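Long-range contact in methyl-coenzyme M reductase subunit gamma (PDB 1E6Y), which forms part of the nickel-containing F430 enzyme that reduces methyl-coenzyme M with coenzyme B, releasing methane in the last step of methanogenesis: residues R29-D35 against R195-L199. Residues are numbered along the deposited sequence; the frame is centred on the assembly and turned at random.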
loop_
_atom_site.group_PDB
_atom_site.type_symbol
_atom_site.label_atom_id
_atom_site.label_comp_id
_atom_site.label_asym_id
_atom_site.label_seq_id
_atom_site.Cartn_x
_atom_site.Cartn_y
_atom_site.Cartn_z
ATOM N N ARG C 29 40.787 40.904 -5.544
ATOM C CA ARG C 29 39.928 42.072 -5.430
ATOM C C ARG C 29 39.453 42.188 -3.989
ATOM O O ARG C 29 39.678 41.308 -3.155
ATOM C CB ARG C 29 38.733 41.962 -6.385
ATOM C CG ARG C 29 37.797 40.821 -5.968
ATOM C CD ARG C 29 36.816 40.505 -7.086
ATOM N NE ARG C 29 37.360 39.672 -8.140
ATOM C CZ ARG C 29 37.591 38.371 -8.121
ATOM N NH1 ARG C 29 37.316 37.636 -7.043
ATOM N NH2 ARG C 29 38.097 37.782 -9.199
ATOM N N GLU C 30 38.833 43.327 -3.698
ATOM C CA GLU C 30 38.367 43.655 -2.358
ATOM C C GLU C 30 36.858 43.854 -2.351
ATOM O O GLU C 30 36.294 44.405 -3.294
ATOM C CB GLU C 30 39.038 44.943 -1.870
ATOM C CG GLU C 30 40.553 44.919 -1.906
ATOM C CD GLU C 30 41.165 45.186 -0.548
ATOM O OE1 GLU C 30 40.936 44.375 0.380
ATOM O OE2 GLU C 30 41.863 46.215 -0.404
ATOM N N ILE C 31 36.213 43.407 -1.278
ATOM C CA ILE C 31 34.828 43.777 -1.015
ATOM C C ILE C 31 34.678 44.189 0.450
ATOM O O ILE C 31 35.226 43.539 1.344
ATOM C CB ILE C 31 33.848 42.615 -1.363
ATOM C CG1 ILE C 31 32.401 43.098 -1.227
ATOM C CG2 ILE C 31 34.103 41.402 -0.474
ATOM C CD1 ILE C 31 31.372 42.137 -1.789
ATOM N N SER C 32 34.054 45.339 0.680
ATOM C CA SER C 32 33.855 45.838 2.038
ATOM C C SER C 32 32.872 44.952 2.796
ATOM O O SER C 32 32.075 44.234 2.189
ATOM C CB SER C 32 33.341 47.278 2.009
ATOM O OG SER C 32 31.979 47.333 1.618
ATOM N N ASP C 33 32.919 45.019 4.124
ATOM C CA ASP C 33 32.024 44.230 4.964
ATOM C C ASP C 33 30.562 44.551 4.677
ATOM O O ASP C 33 29.734 43.648 4.563
ATOM C CB ASP C 33 32.319 44.479 6.445
ATOM C CG ASP C 33 33.684 43.957 6.874
ATOM O OD1 ASP C 33 34.157 44.370 7.953
ATOM O OD2 ASP C 33 34.283 43.136 6.145
ATOM N N GLU C 34 30.262 45.834 4.506
ATOM C CA GLU C 34 28.893 46.275 4.269
ATOM C C GLU C 34 28.377 45.878 2.889
ATOM O O GLU C 34 27.201 45.546 2.736
ATOM C CB GLU C 34 28.781 47.788 4.448
ATOM C CG GLU C 34 28.868 48.250 5.898
ATOM C CD GLU C 34 28.225 49.609 6.127
ATOM O OE1 GLU C 34 28.191 50.432 5.186
ATOM O OE2 GLU C 34 27.749 49.853 7.255
ATOM N N ASP C 35 29.254 45.917 1.888
ATOM C CA ASP C 35 28.884 45.502 0.538
ATOM C C ASP C 35 28.648 44.002 0.459
ATOM O O ASP C 35 27.746 43.550 -0.245
ATOM C CB ASP C 35 29.968 45.904 -0.468
ATOM C CG ASP C 35 29.823 47.338 -0.945
ATOM O OD1 ASP C 35 28.813 47.993 -0.608
ATOM O OD2 ASP C 35 30.722 47.805 -1.673
ATOM N N ARG C 195 23.052 50.711 -3.013
ATOM C CA ARG C 195 24.321 51.102 -3.621
ATOM C C ARG C 195 24.904 49.918 -4.387
ATOM O O ARG C 195 25.014 48.810 -3.855
ATOM C CB ARG C 195 25.305 51.575 -2.555
ATOM C CG ARG C 195 25.943 52.936 -2.773
ATOM C CD ARG C 195 27.316 53.074 -2.133
ATOM N NE ARG C 195 27.602 52.080 -1.114
ATOM C CZ ARG C 195 28.771 51.770 -0.565
ATOM N NH1 ARG C 195 28.818 50.810 0.357
ATOM N NH2 ARG C 195 29.886 52.399 -0.919
ATOM N N LYS C 196 25.267 50.148 -5.644
ATOM C CA LYS C 196 25.860 49.097 -6.457
ATOM C C LYS C 196 27.256 48.735 -5.965
ATOM O O LYS C 196 27.920 49.530 -5.292
ATOM C CB LYS C 196 25.899 49.507 -7.936
ATOM C CG LYS C 196 26.850 50.643 -8.278
ATOM C CD LYS C 196 26.490 51.251 -9.630
ATOM C CE LYS C 196 27.427 52.388 -9.994
ATOM N NZ LYS C 196 26.992 53.091 -11.234
ATOM N N VAL C 197 27.626 47.480 -6.188
ATOM C CA VAL C 197 28.882 46.940 -5.691
ATOM C C VAL C 197 29.803 46.642 -6.863
ATOM O O VAL C 197 29.420 45.953 -7.810
ATOM C CB VAL C 197 28.644 45.643 -4.875
ATOM C CG1 VAL C 197 29.962 45.108 -4.329
ATOM C CG2 VAL C 197 27.673 45.919 -3.738
ATOM N N ASP C 198 30.975 47.268 -6.847
ATOM C CA ASP C 198 31.993 47.027 -7.863
ATOM C C ASP C 198 32.718 45.728 -7.535
ATOM O O ASP C 198 33.417 45.634 -6.526
ATOM C CB ASP C 198 32.994 48.189 -7.898
ATOM C CG ASP C 198 33.781 48.253 -9.202
ATOM O OD1 ASP C 198 34.114 47.190 -9.768
ATOM O OD2 ASP C 198 34.078 49.379 -9.659
ATOM N N LEU C 199 32.522 44.722 -8.381
ATOM C CA LEU C 199 33.146 43.422 -8.183
ATOM C C LEU C 199 34.386 43.259 -9.058
ATOM O O LEU C 199 34.879 42.145 -9.255
ATOM C CB LEU C 199 32.136 42.305 -8.466
ATOM C CG LEU C 199 30.920 42.278 -7.536
ATOM C CD1 LEU C 199 29.990 41.146 -7.929
ATOM C CD2 LEU C 199 31.377 42.119 -6.092
HETATM O O HOH W 1 35.623 43.782 -5.933
HETATM O O HOH W 2 33.833 45.473 -3.960
HETATM O O HOH W 3 31.247 50.016 1.398
HETATM O O HOH W 4 25.972 47.805 -1.372
HETATM O O HOH W 5 31.652 48.990 -4.663
#
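D35 and R195 meet where the N-capped first turn of helix 33-40 rests against strand 192-198, an outermost strand, within this chain, of a three-stranded antiparallel sheet. OD1 of D35 lies 3.0 Å from NH1 of R195, but well out of the guanidinium plane, the two planar groups being 43° apart, so this salt bridge works through charge rather than a directed N-H. Next to this pair, V197 lays both methyls against the D35 side chain, CG2 coming within 3.8 Å of D35 CG. I31, with its own CG1 anti to the backbone N (chi1 -174°), extends CD1 to V197 CG1; L199 CD2 meets the same I31 methyl at 4.3 Å, and M138 of helix 127-139 packs on both I31 and L199. With an alanine in place of D35, R195 NH1 would probably lose its carboxylate mate, and V197 CG2 the carboxylate carbon it packs on. Waters bridge the two segments elsewhere: one donates to both D35 OD1 and R195 O, and two more join E30 O to D198 O. At the helix start, S32 OG accepts from D35 N (3.1 Å, 155°), and a further water links this hydroxyl to R195 NH1, lying in the guanidinium plane at its edge.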